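Local structure of putative ribose operon repressor (Burkholderia thailandensis, 3EGC) at residues A[9-18]-A[38-48]; A[88-96]-A[100-108]. The protein probably acts as a LacI-family transcriptional repressor that binds DNA regulatory sites through a separate DNA-binding region, though its function has not been established. One frame throughout, in Å; residues are numbered along the deposited sequence.

Contact 1: A[9-18]-A[38-48]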
ATOM      1  N   ASN A   9       8.189 -23.500  12.633  1.00 37.55           N
ATOM      2  CA  ASN A   9       7.274 -22.364  12.883  1.00 36.81           C
ATOM      3  C   ASN A   9       7.609 -21.071  12.134  1.00 35.47           C
ATOM      4  O   ASN A   9       7.320 -19.965  12.627  1.00 34.84           O
ATOM      5  CB  ASN A   9       7.124 -22.064  14.367  1.00 37.24           C
ATOM      6  CG  ASN A   9       6.187 -23.019  15.060  1.00 39.87           C
ATOM      7  OD1 ASN A   9       6.626 -23.861  15.819  1.00 38.71           O
ATOM      8  ND2 ASN A   9       4.872 -22.894  14.791  1.00 44.97           N
ATOM      9  N   VAL A  10       8.163 -21.237  10.932  1.00 33.78           N
ATOM     10  CA  VAL A  10       8.508 -20.128  10.067  1.00 32.64           C
ATOM     11  C   VAL A  10       7.889 -20.448   8.731  1.00 32.40           C
ATOM     12  O   VAL A  10       8.002 -21.531   8.203  1.00 31.79           O
ATOM     13  CB  VAL A  10      10.031 -19.964   9.850  1.00 33.05           C
ATOM     14  CG1 VAL A  10      10.301 -18.742   8.878  1.00 33.23           C
ATOM     15  CG2 VAL A  10      10.778 -19.807  11.196  1.00 32.29           C
ATOM     16  N   VAL A  11       7.230 -19.474   8.149  1.00 31.90           N
ATOM     17  CA  VAL A  11       6.647 -19.705   6.853  1.00 30.60           C
ATOM     18  C   VAL A  11       7.211 -18.624   5.941  1.00 29.48           C
ATOM     19  O   VAL A  11       7.496 -17.552   6.403  1.00 29.74           O
ATOM     20  CB  VAL A  11       5.125 -19.621   7.016  1.00 30.59           C
ATOM     21  CG1 VAL A  11       4.452 -19.077   5.802  1.00 32.03           C
ATOM     22  CG2 VAL A  11       4.587 -20.932   7.448  1.00 28.89           C
ATOM     23  N   GLY A  12       7.325 -18.905   4.659  1.00 28.30           N
ATOM     24  CA  GLY A  12       7.899 -17.961   3.702  1.00 28.52           C
ATOM     25  C   GLY A  12       6.767 -17.251   2.975  1.00 28.15           C
ATOM     26  O   GLY A  12       5.860 -17.929   2.513  1.00 28.56           O
ATOM     27  N   LEU A  13       6.765 -15.911   2.947  1.00 26.36           N
ATOM     28  CA  LEU A  13       5.780 -15.164   2.174  1.00 26.22           C
ATOM     29  C   LEU A  13       6.507 -14.457   1.046  1.00 25.95           C
ATOM     30  O   LEU A  13       7.464 -13.705   1.276  1.00 26.41           O
ATOM     31  CB  LEU A  13       5.019 -14.150   3.003  1.00 25.30           C
ATOM     32  CG  LEU A  13       4.143 -13.149   2.245  1.00 25.12           C
ATOM     33  CD1 LEU A  13       3.014 -13.836   1.421  1.00 20.18           C
ATOM     34  CD2 LEU A  13       3.524 -12.075   3.165  1.00 24.12           C
ATOM     35  N   ILE A  14       6.146 -14.807  -0.160  1.00 25.99           N
ATOM     36  CA  ILE A  14       6.820 -14.267  -1.318  1.00 27.37           C
ATOM     37  C   ILE A  14       5.770 -13.559  -2.114  1.00 27.78           C
ATOM     38  O   ILE A  14       4.805 -14.138  -2.486  1.00 28.58           O
ATOM     39  CB  ILE A  14       7.512 -15.373  -2.176  1.00 27.08           C
ATOM     40  CG1 ILE A  14       8.641 -16.020  -1.363  1.00 27.40           C
ATOM     41  CG2 ILE A  14       8.016 -14.777  -3.542  1.00 25.81           C
ATOM     42  CD1 ILE A  14       9.356 -17.245  -2.038  1.00 25.70           C
ATOM     43  N   VAL A  15       5.969 -12.286  -2.346  1.00 28.20           N
ATOM     44  CA  VAL A  15       4.964 -11.464  -2.927  1.00 28.91           C
ATOM     45  C   VAL A  15       5.502 -10.803  -4.198  1.00 29.22           C
ATOM     46  O   VAL A  15       6.620 -10.303  -4.207  1.00 29.83           O
ATOM     47  CB  VAL A  15       4.526 -10.446  -1.842  1.00 29.83           C
ATOM     48  CG1 VAL A  15       4.189  -9.095  -2.398  1.00 30.35           C
ATOM     49  CG2 VAL A  15       3.386 -11.050  -0.997  1.00 28.94           C
ATOM     50  N   SER A  16       4.684 -10.728  -5.249  1.00 29.31           N
ATOM     51  CA  SER A  16       5.112 -10.138  -6.491  1.00 29.60           C
ATOM     52  C   SER A  16       5.275  -8.584  -6.459  1.00 31.46           C
ATOM     53  O   SER A  16       6.105  -8.008  -7.245  1.00 32.29           O
ATOM     54  CB  SER A  16       4.167 -10.539  -7.583  1.00 29.79           C
ATOM     55  OG  SER A  16       2.805 -10.374  -7.171  1.00 29.41           O
ATOM     56  N   ASP A  17       4.529  -7.901  -5.575  1.00 30.45           N
ATOM     57  CA  ASP A  17       4.735  -6.476  -5.442  1.00 31.03           C
ATOM     58  C   ASP A  17       4.235  -5.853  -4.122  1.00 30.63           C
ATOM     59  O   ASP A  17       3.125  -5.354  -4.067  1.00 29.42           O
ATOM     60  CB  ASP A  17       4.145  -5.727  -6.649  1.00 30.69           C
ATOM     61  CG  ASP A  17       4.443  -4.268  -6.612  1.00 33.34           C
ATOM     62  OD1 ASP A  17       5.198  -3.812  -5.704  1.00 36.01           O
ATOM     63  OD2 ASP A  17       3.904  -3.544  -7.469  1.00 37.52           O
ATOM     64  N   ILE A  18       5.073  -5.888  -3.080  1.00 30.42           N
ATOM     65  CA  ILE A  18       4.645  -5.413  -1.759  1.00 30.51           C
ATOM     66  C   ILE A  18       4.187  -3.890  -1.756  1.00 30.79           C
ATOM     67  O   ILE A  18       3.359  -3.464  -0.931  1.00 29.58           O
ATOM     68  CB  ILE A  18       5.727  -5.684  -0.699  1.00 30.49           C
ATOM     69  CG1 ILE A  18       5.136  -5.564   0.719  1.00 30.66           C
ATOM     70  CG2 ILE A  18       6.939  -4.717  -0.900  1.00 29.56           C
ATOM     71  CD1 ILE A  18       4.125  -6.638   0.996  1.00 33.28           C
ATOM     72  N   GLY A  38       1.195 -18.646  16.274  1.00 34.84           N
ATOM     73  CA  GLY A  38       2.587 -18.808  16.716  1.00 34.40           C
ATOM     74  C   GLY A  38       3.580 -19.132  15.610  1.00 35.03           C
ATOM     75  O   GLY A  38       4.664 -19.707  15.888  1.00 35.23           O
ATOM     76  N   TYR A  39       3.247 -18.790  14.357  1.00 33.79           N
ATOM     77  CA  TYR A  39       4.244 -18.777  13.288  1.00 33.33           C
ATOM     78  C   TYR A  39       4.848 -17.408  13.010  1.00 33.09           C
ATOM     79  O   TYR A  39       4.148 -16.416  13.075  1.00 32.14           O
ATOM     80  CB  TYR A  39       3.643 -19.269  11.944  1.00 33.41           C
ATOM     81  CG  TYR A  39       3.338 -20.733  11.919  1.00 33.35           C
ATOM     82  CD1 TYR A  39       2.259 -21.234  12.651  1.00 33.92           C
ATOM     83  CD2 TYR A  39       4.126 -21.615  11.219  1.00 34.80           C
ATOM     84  CE1 TYR A  39       1.967 -22.590  12.669  1.00 35.97           C
ATOM     85  CE2 TYR A  39       3.824 -22.997  11.208  1.00 37.68           C
ATOM     86  CZ  TYR A  39       2.742 -23.475  11.936  1.00 35.80           C
ATOM     87  OH  TYR A  39       2.417 -24.808  11.939  1.00 36.34           O
ATOM     88  N   SER A  40       6.110 -17.420  12.579  1.00 31.67           N
ATOM     89  CA  SER A  40       6.792 -16.263  12.097  1.00 31.63           C
ATOM     90  C   SER A  40       6.752 -16.206  10.552  1.00 30.66           C
ATOM     91  O   SER A  40       6.627 -17.232   9.890  1.00 30.09           O
ATOM     92  CB  SER A  40       8.264 -16.306  12.579  1.00 31.30           C
ATOM     93  OG  SER A  40       8.334 -16.030  13.969  1.00 32.38           O
ATOM     94  N   VAL A  41       6.915 -14.995  10.014  1.00 30.14           N
ATOM     95  CA  VAL A  41       6.874 -14.763   8.595  1.00 29.02           C
ATOM     96  C   VAL A  41       8.080 -14.092   7.983  1.00 29.40           C
ATOM     97  O   VAL A  41       8.361 -12.908   8.248  1.00 29.05           O
ATOM     98  CB  VAL A  41       5.622 -13.935   8.202  1.00 29.48           C
ATOM     99  CG1 VAL A  41       5.597 -13.716   6.641  1.00 26.07           C
ATOM    100  CG2 VAL A  41       4.330 -14.678   8.718  1.00 26.43           C
ATOM    101  N   LEU A  42       8.779 -14.839   7.140  1.00 29.25           N
ATOM    102  CA  LEU A  42       9.897 -14.278   6.403  1.00 30.12           C
ATOM    103  C   LEU A  42       9.347 -13.636   5.101  1.00 30.00           C
ATOM    104  O   LEU A  42       8.501 -14.236   4.385  1.00 30.36           O
ATOM    105  CB  LEU A  42      10.876 -15.396   6.037  1.00 30.02           C
ATOM    106  CG  LEU A  42      12.007 -15.886   6.934  1.00 32.20           C
ATOM    107  CD1 LEU A  42      12.850 -17.066   6.195  1.00 31.09           C
ATOM    108  CD2 LEU A  42      12.869 -14.736   7.457  1.00 30.15           C
ATOM    109  N   LEU A  43       9.823 -12.450   4.775  1.00 29.16           N
ATOM    110  CA  LEU A  43       9.231 -11.742   3.643  1.00 29.37           C
ATOM    111  C   LEU A  43      10.194 -11.594   2.488  1.00 28.37           C
ATOM    112  O   LEU A  43      11.351 -11.301   2.692  1.00 28.39           O
ATOM    113  CB  LEU A  43       8.696 -10.390   4.057  1.00 29.10           C
ATOM    114  CG  LEU A  43       8.328  -9.412   2.956  1.00 30.28           C
ATOM    115  CD1 LEU A  43       6.984  -9.823   2.288  1.00 27.73           C
ATOM    116  CD2 LEU A  43       8.260  -7.935   3.542  1.00 30.87           C
ATOM    117  N   ALA A  44       9.722 -11.884   1.278  1.00 27.39           N
ATOM    118  CA  ALA A  44      10.474 -11.538   0.111  1.00 27.16           C
ATOM    119  C   ALA A  44       9.575 -10.773  -0.855  1.00 27.68           C
ATOM    120  O   ALA A  44       8.347 -11.027  -0.975  1.00 27.46           O
ATOM    121  CB  ALA A  44      11.075 -12.735  -0.506  1.00 26.26           C
ATOM    122  N   ASN A  45      10.184  -9.810  -1.509  1.00 28.25           N
ATOM    123  CA  ASN A  45       9.481  -9.007  -2.519  1.00 29.90           C
ATOM    124  C   ASN A  45      10.174  -9.156  -3.842  1.00 29.27           C
ATOM    125  O   ASN A  45      11.317  -8.869  -3.899  1.00 29.23           O
ATOM    126  CB  ASN A  45       9.442  -7.515  -2.131  1.00 28.72           C
ATOM    127  CG  ASN A  45       8.732  -6.656  -3.192  1.00 29.57           C
ATOM    128  OD1 ASN A  45       7.650  -6.996  -3.665  1.00 29.19           O
ATOM    129  ND2 ASN A  45       9.339  -5.563  -3.553  1.00 26.43           N
ATOM    130  N   THR A  46       9.468  -9.587  -4.882  1.00 30.49           N
ATOM    131  CA  THR A  46      10.104  -9.932  -6.175  1.00 31.34           C
ATOM    132  C   THR A  46      10.011  -8.846  -7.196  1.00 32.30           C
ATOM    133  O   THR A  46      10.717  -8.901  -8.162  1.00 33.11           O
ATOM    134  CB  THR A  46       9.491 -11.216  -6.845  1.00 31.82           C
ATOM    135  OG1 THR A  46       8.165 -10.951  -7.340  1.00 30.49           O
ATOM    136  CG2 THR A  46       9.460 -12.369  -5.894  1.00 29.30           C
ATOM    137  N   ALA A  47       9.132  -7.870  -6.991  1.00 33.49           N
ATOM    138  CA  ALA A  47       8.874  -6.821  -7.980  1.00 34.59           C
ATOM    139  C   ALA A  47       8.610  -7.395  -9.364  1.00 35.02           C
ATOM    140  O   ALA A  47       9.046  -6.823 -10.335  1.00 34.83           O
ATOM    141  CB  ALA A  47      10.002  -5.775  -8.042  1.00 33.99           C
ATOM    142  N   GLU A  48       7.878  -8.506  -9.405  1.00 36.16           N
ATOM    143  CA  GLU A  48       7.327  -9.097 -10.644  1.00 38.03           C
ATOM    144  C   GLU A  48       8.437  -9.680 -11.522  1.00 38.38           C
ATOM    145  O   GLU A  48       8.295  -9.775 -12.732  1.00 38.79           O
ATOM    146  CB  GLU A  48       6.467  -8.106 -11.434  1.00 37.72           C
ATOM    147  CG  GLU A  48       5.152  -7.731 -10.788  1.00 40.74           C
ATOM    148  CD  GLU A  48       4.056  -8.813 -10.868  1.00 44.43           C
ATOM    149  OE1 GLU A  48       4.185  -9.755 -11.683  1.00 46.68           O
ATOM    150  OE2 GLU A  48       3.054  -8.712 -10.106  1.00 45.15           O
TER

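Contact 2: A[88-96]-A[100-108]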
ATOM      1  N   PHE A  88       6.749 -30.468   0.463  1.00 37.97           N
ATOM      2  CA  PHE A  88       6.826 -29.063   0.812  1.00 36.44           C
ATOM      3  C   PHE A  88       5.534 -28.321   0.403  1.00 35.36           C
ATOM      4  O   PHE A  88       5.270 -28.184  -0.769  1.00 35.72           O
ATOM      5  CB  PHE A  88       8.049 -28.435   0.200  1.00 35.89           C
ATOM      6  CG  PHE A  88       8.332 -27.036   0.703  1.00 35.78           C
ATOM      7  CD1 PHE A  88       8.140 -25.943  -0.125  1.00 34.78           C
ATOM      8  CD2 PHE A  88       8.775 -26.827   1.992  1.00 35.05           C
ATOM      9  CE1 PHE A  88       8.393 -24.703   0.301  1.00 34.85           C
ATOM     10  CE2 PHE A  88       9.031 -25.544   2.454  1.00 34.68           C
ATOM     11  CZ  PHE A  88       8.832 -24.475   1.605  1.00 34.62           C
ATOM     12  N   PRO A  89       4.735 -27.876   1.386  1.00 33.66           N
ATOM     13  CA  PRO A  89       3.443 -27.210   1.168  1.00 33.52           C
ATOM     14  C   PRO A  89       3.574 -25.807   0.598  1.00 32.51           C
ATOM     15  O   PRO A  89       4.381 -24.989   1.093  1.00 31.86           O
ATOM     16  CB  PRO A  89       2.778 -27.169   2.593  1.00 32.92           C
ATOM     17  CG  PRO A  89       3.903 -27.353   3.533  1.00 33.76           C
ATOM     18  CD  PRO A  89       5.105 -27.936   2.807  1.00 33.25           C
ATOM     19  N   ILE A  90       2.765 -25.543  -0.418  1.00 31.33           N
ATOM     20  CA  ILE A  90       2.727 -24.242  -1.061  1.00 31.62           C
ATOM     21  C   ILE A  90       1.297 -23.792  -1.289  1.00 30.76           C
ATOM     22  O   ILE A  90       0.536 -24.492  -1.905  1.00 31.06           O
ATOM     23  CB  ILE A  90       3.446 -24.257  -2.435  1.00 32.12           C
ATOM     24  CG1 ILE A  90       4.943 -24.659  -2.263  1.00 32.69           C
ATOM     25  CG2 ILE A  90       3.257 -22.883  -3.178  1.00 30.40           C
ATOM     26  CD1 ILE A  90       5.636 -24.867  -3.533  1.00 31.92           C
ATOM     27  N   VAL A  91       0.919 -22.622  -0.809  1.00 30.22           N
ATOM     28  CA  VAL A  91      -0.321 -22.094  -1.310  1.00 30.15           C
ATOM     29  C   VAL A  91      -0.131 -20.787  -2.010  1.00 29.97           C
ATOM     30  O   VAL A  91       0.602 -19.941  -1.531  1.00 29.73           O
ATOM     31  CB  VAL A  91      -1.475 -22.087  -0.303  1.00 30.02           C
ATOM     32  CG1 VAL A  91      -1.178 -22.952   0.981  1.00 29.12           C
ATOM     33  CG2 VAL A  91      -1.869 -20.763  -0.025  1.00 30.23           C
ATOM     34  N   ALA A  92      -0.718 -20.695  -3.208  1.00 29.78           N
ATOM     35  CA  ALA A  92      -0.690 -19.500  -4.036  1.00 29.86           C
ATOM     36  C   ALA A  92      -1.825 -18.566  -3.653  1.00 29.99           C
ATOM     37  O   ALA A  92      -2.930 -19.024  -3.294  1.00 29.53           O
ATOM     38  CB  ALA A  92      -0.791 -19.876  -5.560  1.00 29.25           C
ATOM     39  N   VAL A  93      -1.588 -17.266  -3.798  1.00 29.47           N
ATOM     40  CA  VAL A  93      -2.725 -16.305  -3.663  1.00 29.60           C
ATOM     41  C   VAL A  93      -2.782 -15.517  -4.944  1.00 29.96           C
ATOM     42  O   VAL A  93      -1.710 -15.340  -5.621  1.00 28.65           O
ATOM     43  CB  VAL A  93      -2.533 -15.297  -2.477  1.00 28.76           C
ATOM     44  CG1 VAL A  93      -2.610 -16.023  -1.185  1.00 27.52           C
ATOM     45  CG2 VAL A  93      -1.166 -14.546  -2.628  1.00 30.46           C
ATOM     46  N   ASN A  94      -4.002 -15.040  -5.240  1.00 29.95           N
ATOM     47  CA  ASN A  94      -4.280 -14.073  -6.284  1.00 31.03           C
ATOM     48  C   ASN A  94      -4.274 -14.740  -7.668  1.00 32.13           C
ATOM     49  O   ASN A  94      -5.262 -14.618  -8.445  1.00 31.20           O
ATOM     50  CB  ASN A  94      -3.347 -12.861  -6.168  1.00 31.07           C
ATOM     51  CG  ASN A  94      -3.430 -11.903  -7.368  1.00 32.60           C
ATOM     52  OD1 ASN A  94      -2.399 -11.566  -7.979  1.00 35.87           O
ATOM     53  ND2 ASN A  94      -4.615 -11.483  -7.717  1.00 31.64           N
ATOM     54  N   ARG A  95      -3.180 -15.451  -7.956  1.00 32.83           N
ATOM     55  CA  ARG A  95      -3.023 -16.186  -9.213  1.00 34.85           C
ATOM     56  C   ARG A  95      -2.706 -17.638  -8.860  1.00 35.39           C
ATOM     57  O   ARG A  95      -1.885 -17.870  -7.986  1.00 35.28           O
ATOM     58  CB  ARG A  95      -1.877 -15.617 -10.096  1.00 34.96           C
ATOM     59  CG  ARG A  95      -2.238 -14.351 -10.845  1.00 35.25           C
ATOM     60  CD  ARG A  95      -1.468 -13.156 -10.397  1.00 38.21           C
ATOM     61  NE  ARG A  95      -0.123 -13.104 -10.965  1.00 38.98           N
ATOM     62  CZ  ARG A  95       0.591 -12.000 -11.175  1.00 40.64           C
ATOM     63  NH1 ARG A  95       0.114 -10.791 -10.907  1.00 40.32           N
ATOM     64  NH2 ARG A  95       1.812 -12.122 -11.666  1.00 39.64           N
ATOM     65  N   GLU A  96      -3.327 -18.586  -9.555  1.00 35.35           N
ATOM     66  CA  GLU A  96      -3.115 -19.998  -9.269  1.00 37.06           C
ATOM     67  C   GLU A  96      -1.784 -20.474  -9.866  1.00 37.43           C
ATOM     68  O   GLU A  96      -1.216 -19.840 -10.772  1.00 37.26           O
ATOM     69  CB  GLU A  96      -4.282 -20.836  -9.810  1.00 36.53           C
ATOM     70  CG  GLU A  96      -4.268 -20.843 -11.293  1.00 39.31           C
ATOM     71  CD  GLU A  96      -5.505 -21.472 -11.908  1.00 44.49           C
ATOM     72  OE1 GLU A  96      -5.618 -21.829 -12.963  1.00 46.94           O
ATOM     73  OE2 GLU A  96      -6.498 -21.708 -11.447  1.00 44.04           O
ATOM     74  N   PRO A 100       0.036 -29.724  -9.182  1.00 44.44           N
ATOM     75  CA  PRO A 100      -0.586 -30.687  -8.289  1.00 43.54           C
ATOM     76  C   PRO A 100      -0.082 -30.550  -6.865  1.00 42.15           C
ATOM     77  O   PRO A 100       1.100 -30.427  -6.665  1.00 42.50           O
ATOM     78  CB  PRO A 100      -0.112 -32.027  -8.873  1.00 43.74           C
ATOM     79  CG  PRO A 100      -0.042 -31.763 -10.315  1.00 44.37           C
ATOM     80  CD  PRO A 100       0.544 -30.374 -10.403  1.00 44.44           C
ATOM     81  N   GLY A 101      -0.995 -30.558  -5.907  1.00 41.07           N
ATOM     82  CA  GLY A 101      -0.671 -30.419  -4.507  1.00 40.09           C
ATOM     83  C   GLY A 101      -0.557 -29.006  -3.978  1.00 39.26           C
ATOM     84  O   GLY A 101      -0.500 -28.823  -2.782  1.00 39.32           O
ATOM     85  N   CYS A 102      -0.479 -28.008  -4.864  1.00 38.34           N
ATOM     86  CA  CYS A 102      -0.478 -26.600  -4.407  1.00 38.09           C
ATOM     87  C   CYS A 102      -1.864 -26.019  -4.199  1.00 36.28           C
ATOM     88  O   CYS A 102      -2.647 -25.933  -5.140  1.00 36.51           O
ATOM     89  CB  CYS A 102       0.258 -25.718  -5.408  1.00 37.60           C
ATOM     90  SG  CYS A 102       1.867 -26.317  -5.638  1.00 41.77           S
ATOM     91  N   GLY A 103      -2.153 -25.562  -2.988  1.00 35.40           N
ATOM     92  CA  GLY A 103      -3.376 -24.801  -2.739  1.00 33.61           C
ATOM     93  C   GLY A 103      -3.378 -23.448  -3.417  1.00 33.18           C
ATOM     94  O   GLY A 103      -2.325 -22.910  -3.802  1.00 33.08           O
ATOM     95  N   ALA A 104      -4.571 -22.900  -3.548  1.00 32.30           N
ATOM     96  CA  ALA A 104      -4.770 -21.582  -4.067  1.00 30.91           C
ATOM     97  C   ALA A 104      -5.941 -20.898  -3.327  1.00 30.71           C
ATOM     98  O   ALA A 104      -6.960 -21.543  -3.004  1.00 29.76           O
ATOM     99  CB  ALA A 104      -5.024 -21.695  -5.517  1.00 30.71           C
ATOM    100  N   VAL A 105      -5.752 -19.610  -3.040  1.00 29.23           N
ATOM    101  CA  VAL A 105      -6.761 -18.716  -2.554  1.00 28.67           C
ATOM    102  C   VAL A 105      -6.894 -17.549  -3.545  1.00 29.54           C
ATOM    103  O   VAL A 105      -6.036 -16.672  -3.603  1.00 28.87           O
ATOM    104  CB  VAL A 105      -6.404 -18.115  -1.171  1.00 28.64           C
ATOM    105  CG1 VAL A 105      -7.591 -17.215  -0.652  1.00 26.07           C
ATOM    106  CG2 VAL A 105      -6.031 -19.213  -0.204  1.00 28.72           C
ATOM    107  N   LEU A 106      -8.013 -17.525  -4.261  1.00 29.93           N
ATOM    108  CA  LEU A 106      -8.279 -16.620  -5.328  1.00 30.80           C
ATOM    109  C   LEU A 106      -9.590 -15.810  -5.087  1.00 31.10           C
ATOM    110  O   LEU A 106     -10.389 -16.161  -4.264  1.00 31.60           O
ATOM    111  CB  LEU A 106      -8.419 -17.456  -6.604  1.00 30.38           C
ATOM    112  CG  LEU A 106      -7.338 -18.532  -6.819  1.00 32.07           C
ATOM    113  CD1 LEU A 106      -7.722 -19.467  -8.049  1.00 30.13           C
ATOM    114  CD2 LEU A 106      -5.945 -17.903  -7.014  1.00 31.27           C
ATOM    115  N   SER A 107      -9.802 -14.749  -5.846  1.00 31.32           N
ATOM    116  CA  SER A 107     -11.100 -14.040  -5.817  1.00 32.34           C
ATOM    117  C   SER A 107     -12.064 -14.600  -6.844  1.00 31.99           C
ATOM    118  O   SER A 107     -11.636 -15.292  -7.784  1.00 30.86           O
ATOM    119  CB  SER A 107     -10.938 -12.541  -6.090  1.00 31.65           C
ATOM    120  OG  SER A 107     -10.203 -11.929  -5.044  1.00 33.71           O
ATOM    121  N   GLU A 108     -13.346 -14.275  -6.683  1.00 31.75           N
ATOM    122  CA  GLU A 108     -14.332 -14.576  -7.742  1.00 33.23           C
ATOM    123  C   GLU A 108     -14.306 -13.561  -8.912  1.00 32.71           C
ATOM    124  O   GLU A 108     -15.244 -12.750  -9.119  1.00 33.48           O
ATOM    125  CB  GLU A 108     -15.749 -14.807  -7.176  1.00 33.34           C
ATOM    126  CG  GLU A 108     -16.375 -13.564  -6.513  1.00 36.34           C
ATOM    127  CD  GLU A 108     -17.587 -13.888  -5.632  1.00 38.81           C
ATOM    128  OE1 GLU A 108     -17.980 -15.082  -5.539  1.00 39.72           O
ATOM    129  OE2 GLU A 108     -18.143 -12.936  -5.046  1.00 38.26           O
TER
HETATM  130  O   HOH W   1       1.552 -27.887  -1.819  1.00 34.27           O
HETATM  131  O   HOH W   2      -7.838 -13.641  -8.091  1.00 40.63           O

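Contact 1: A[9-18]-A[38-48]
Asn-9 and Tyr-39 meet at the N-terminal ends of the two parallel strands, 10-15 and 40-45, of a beta-alpha-beta unit. The amide nitrogen ND2 of Asn-9 sits over the centre of the Tyr-39 ring, 3.5 Å above its plane. The amide and ring planes are 62° apart, so the two groups do not stack flat. Tyr-39 OH is hydrogen-bonded to Glu-257. Seven backbone hydrogen bonds then join the strands, from Ser-40 N to Thr-46 N.

On one face, Val-11 CG2 approaches Tyr-39 CD2 obliquely at 3.9 Å. Further along, Leu-13 CB lies 3.7 Å from Val-41 CG1. Helices 21-36 and 241-257 cover this face. On the other face, Ile-14 crosses Thr-46 at about a right angle, with their CG2 methyls 3.7 Å apart, and helix 50-62 packs on Ile-14. Thr-46 OG1 accepts from Glu-48 N in an ST turn and is also hydrogen-bonded to Ser-73. On the outer side of strand 40-45, backbone atoms of Val-41 and Leu-43 hydrogen-bond to the second subunit.

Asn-45 has CG anti to its backbone N (chi1 179°), which carries the amide toward the loop after strand 10-15. There Ile-18 CG2 lies 3.5 Å from Asn-45 CG. Ile-18 N donates to Asn-45 OD1 at 2.9 Å, nearly straight at the hydrogen but from 50° above the amide plane.

Contact 2: A[88-96]-A[100-108]
Leu-106 lays its CD2 methyl over the flat peptide groups that follow Asn-94 and Arg-95. CD2 is 3.6 Å from Asn-94 C, over the face of that peptide. It is also 3.7 Å from Arg-95 C, over the face of the next one. The methyl therefore sits against both peptides of the bend. At the rim of the first peptide, a water donates to Asn-94 O and accepts from Ser-107 N. The bend is a classic gamma turn: Asn-94 has positive phi, and Arg-95 N bonds Val-93 O. The other methyl of Leu-106, CD1, touches Glu-96 CB at 4.1 Å. Leu-106 CG stands beside its own backbone N (chi1 -46°), and with chi2 at 171° this lays CD2 on the turn and CD1 on Glu-96.

Before the turn, strands 90-93 and 103-107 pair in parallel. Val-105 N donates to Ala-92 O at 2.9 Å, and Asn-94 N donates to Val-105 O. Ala-92 N reaches Gly-103 O from well above the carbonyl plane. The bond from Gly-103 N to Ile-90 O is weak. Val-91 packs its CB on Gly-103 O at 3.7 Å, and the two CA atoms are only 4.3 Å apart. At the N-terminal end of the pair, Cys-102 SG lies against Ile-90 CB, and a water bridges Ile-90 N and Gly-101 O.

Val-91 and Val-93 face helix 241-257, while Leu-106 and Glu-96 meet Met-138 at the start of helix 138-153. Strand 67-70 pairs with the far edge of strand 90-93, and strand 264-272 borders strand 103-107.

From the N terminus, contact 1 closes first: strand 10-15 leads into helix 21-36, and strand 40-45 returns beside strand 10-15. The chain then runs through helix 50-62, strand 67-70 and helix 78-82 before contact 2 forms. Contact 2 closes a much shorter connection, with only residues 97-99 between its segments and no helix. The two are in series and neither nest nor cross. Both belong to one sheet, in which strand 67-70 separates strand 10-15 from strand 90-93. Their centres are about 14 Å apart. A long, weak salt bridge from Glu-48 OE1 to Arg-95 NH2, 3.4 Å, links the loops after strands 40-45 and 90-93.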